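Local coordinates for DUF4848 domain-containing protein (Bacteroides thetaiotaomicron, PDB 4LB8) that is of unknown function but is probably made with a lipoprotein-type signal peptide and so may be exported and membrane-anchored, at residues Y213-N218 with I271-R276. Residues are numbered along the deposited sequence; the frame is centred on the assembly and turned at random.
Sequences YHAKVN and IEIWSR
Trp274 lies across the neighbouring strand, with one face of its indole over the first side-chain carbon of His214. That carbon, CB, sits 3.4 Å from the centroid of the five-membered ring and 20° off its normal, a CH-pi contact made over the face. The imidazole continues past the pyrrole side: the two rings are nearly parallel but slid apart, with little overlap, and ND1 of His214 is hydrogen-bonded to Asp247. The indole reaches this place because Trp274 CG stands between its own backbone N and carbonyl carbon (chi1 70°), which swings the ring over the partner strand. Its six-membered ring extends toward Lys216, whose CG lies at the ring edge and whose CD comes within 3.8 Å of Trp274 CH2. With an alanine here, His214 CB would probably lose the ring covering it, and Lys216 CG and CD the six-membered ring they meet. Bent part-way along, the lysine chain ends at Glu272, where NZ meets OE1 on its syn side at 3.2 Å in a salt bridge; Tyr280 also binds NZ, and Arg283 shares OE1. The strands that carry these groups, 213-220 and 268-275, are the central, antiparallel pair of a four-stranded sheet in the C-terminal beta-rich part of the chain. His214 with Trp274 and Lys216 with Glu272 form hydrogen-bonded antiparallel pairs, each joined by two backbone bonds, the straightest running from Trp274 N to His214 O (2.9 Å, 165°). On the other face, Tyr213, Ala215, Val217, Ile271 and Ile273 are buried, and several touch Val181 or Leu183 of strand 179-188, part of a second sheet. Here the contacts are looser: Ile273 CD1 approaches Ala215 CB at 4.3 Å, while Val217 and Ile271 lie side by side, their CG2 methyls 4.2 Å apart.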
loop_
_atom_site.group_PDB
_atom_site.type_symbol
_atom_site.label_atom_id
_atom_site.label_comp_id
_atom_site.label_asym_id
_atom_site.label_seq_id
_atom_site.Cartn_x
_atom_site.Cartn_y
_atom_site.Cartn_z
ATOM N N TYR A 213 2.998 21.046 -4.377
ATOM C CA TYR A 213 1.820 20.175 -4.322
ATOM C C TYR A 213 0.958 20.365 -5.550
ATOM O O TYR A 213 0.902 21.457 -6.132
ATOM C CB TYR A 213 0.977 20.389 -3.062
ATOM C CG TYR A 213 1.753 20.222 -1.782
ATOM C CD1 TYR A 213 2.388 21.308 -1.180
ATOM C CD2 TYR A 213 1.835 18.989 -1.154
ATOM C CE1 TYR A 213 3.100 21.158 0.006
ATOM C CE2 TYR A 213 2.544 18.829 0.030
ATOM C CZ TYR A 213 3.177 19.915 0.606
ATOM O OH TYR A 213 3.885 19.740 1.768
ATOM N N HIS A 214 0.294 19.267 -5.933
ATOM C CA HIS A 214 -0.566 19.123 -7.099
ATOM C C HIS A 214 -1.824 18.349 -6.721
ATOM O O HIS A 214 -1.762 17.218 -6.240
ATOM C CB HIS A 214 0.178 18.411 -8.231
ATOM C CG HIS A 214 1.446 19.077 -8.666
ATOM N ND1 HIS A 214 1.432 20.276 -9.365
ATOM C CD2 HIS A 214 2.727 18.675 -8.511
ATOM C CE1 HIS A 214 2.699 20.572 -9.586
ATOM N NE2 HIS A 214 3.515 19.623 -9.119
ATOM N N ALA A 215 -2.966 18.998 -6.914
ATOM C CA ALA A 215 -4.250 18.415 -6.596
ATOM C C ALA A 215 -5.222 18.625 -7.733
ATOM O O ALA A 215 -5.066 19.550 -8.540
ATOM C CB ALA A 215 -4.797 19.026 -5.311
ATOM N N LYS A 216 -6.188 17.715 -7.807
ATOM C CA LYS A 216 -7.327 17.664 -8.706
ATOM C C LYS A 216 -8.563 17.506 -7.812
ATOM O O LYS A 216 -8.750 16.483 -7.147
ATOM C CB LYS A 216 -7.172 16.518 -9.714
ATOM C CG LYS A 216 -6.509 16.933 -11.021
ATOM C CD LYS A 216 -6.158 15.722 -11.906
ATOM C CE LYS A 216 -7.333 15.172 -12.703
ATOM N NZ LYS A 216 -7.143 13.737 -13.073
ATOM N N VAL A 217 -9.353 18.557 -7.733
ATOM C CA VAL A 217 -10.508 18.656 -6.840
ATOM C C VAL A 217 -11.800 18.715 -7.665
ATOM O O VAL A 217 -11.905 19.509 -8.607
ATOM C CB VAL A 217 -10.323 19.934 -5.956
ATOM C CG1 VAL A 217 -11.486 20.140 -4.980
ATOM C CG2 VAL A 217 -8.978 19.930 -5.226
ATOM N N ASN A 218 -12.777 17.872 -7.322
ATOM C CA ASN A 218 -14.091 17.916 -7.986
ATOM C C ASN A 218 -15.139 17.761 -6.908
ATOM O O ASN A 218 -15.407 16.631 -6.491
ATOM C CB ASN A 218 -14.233 16.857 -9.090
ATOM C CG ASN A 218 -15.502 16.978 -9.900
ATOM O OD1 ASN A 218 -16.201 17.994 -9.902
ATOM N ND2 ASN A 218 -15.836 15.926 -10.602
ATOM N N ILE A 271 -10.990 14.038 -4.353
ATOM C CA ILE A 271 -9.699 14.729 -4.341
ATOM C C ILE A 271 -8.611 13.725 -4.760
ATOM O O ILE A 271 -8.714 12.516 -4.470
ATOM C CB ILE A 271 -9.342 15.436 -3.011
ATOM C CG1 ILE A 271 -9.433 14.461 -1.797
ATOM C CG2 ILE A 271 -10.192 16.710 -2.836
ATOM C CD1 ILE A 271 -8.576 14.803 -0.550
ATOM N N GLU A 272 -7.603 14.244 -5.479
ATOM C CA GLU A 272 -6.400 13.552 -5.941
ATOM C C GLU A 272 -5.205 14.421 -5.577
ATOM O O GLU A 272 -5.248 15.637 -5.819
ATOM C CB GLU A 272 -6.438 13.299 -7.455
ATOM C CG GLU A 272 -7.514 12.335 -7.905
ATOM C CD GLU A 272 -7.774 12.401 -9.392
ATOM O OE1 GLU A 272 -6.791 12.509 -10.157
ATOM O OE2 GLU A 272 -8.957 12.368 -9.794
ATOM N N ILE A 273 -4.147 13.805 -4.990
ATOM C CA ILE A 273 -2.942 14.500 -4.525
ATOM C C ILE A 273 -1.671 13.791 -4.999
ATOM O O ILE A 273 -1.544 12.566 -4.861
ATOM C CB ILE A 273 -2.964 14.643 -2.953
ATOM C CG1 ILE A 273 -1.837 15.549 -2.376
ATOM C CG2 ILE A 273 -2.978 13.289 -2.241
ATOM C CD1 ILE A 273 -1.972 17.124 -2.631
ATOM N N TRP A 274 -0.716 14.588 -5.508
ATOM C CA TRP A 274 0.644 14.176 -5.863
ATOM C C TRP A 274 1.579 15.388 -5.615
ATOM O O TRP A 274 1.112 16.408 -5.115
ATOM C CB TRP A 274 0.763 13.561 -7.275
ATOM C CG TRP A 274 0.583 14.512 -8.428
ATOM C CD1 TRP A 274 1.564 15.049 -9.209
ATOM C CD2 TRP A 274 -0.663 14.969 -8.978
ATOM N NE1 TRP A 274 1.013 15.872 -10.167
ATOM C CE2 TRP A 274 -0.354 15.820 -10.067
ATOM C CE3 TRP A 274 -2.020 14.760 -8.642
ATOM C CZ2 TRP A 274 -1.345 16.492 -10.797
ATOM C CZ3 TRP A 274 -3.001 15.388 -9.405
ATOM C CH2 TRP A 274 -2.659 16.247 -10.461
ATOM N N SER A 275 2.902 15.243 -5.835
ATOM C CA SER A 275 3.851 16.337 -5.566
ATOM C C SER A 275 4.986 16.299 -6.569
ATOM O O SER A 275 4.926 15.520 -7.518
ATOM C CB SER A 275 4.390 16.256 -4.128
ATOM O OG SER A 275 5.277 15.170 -3.902
ATOM N N ARG A 276 6.015 17.142 -6.372
ATOM C CA ARG A 276 7.221 17.129 -7.201
ATOM C C ARG A 276 7.934 15.756 -7.068
ATOM O O ARG A 276 8.394 15.206 -8.065
ATOM C CB ARG A 276 8.146 18.267 -6.773
ATOM C CG ARG A 276 9.296 18.558 -7.732
ATOM C CD ARG A 276 10.065 19.780 -7.284
ATOM N NE ARG A 276 10.523 19.656 -5.895
ATOM C CZ ARG A 276 11.043 20.653 -5.184
ATOM N NH1 ARG A 276 11.188 21.855 -5.723
ATOM N NH2 ARG A 276 11.435 20.449 -3.930
#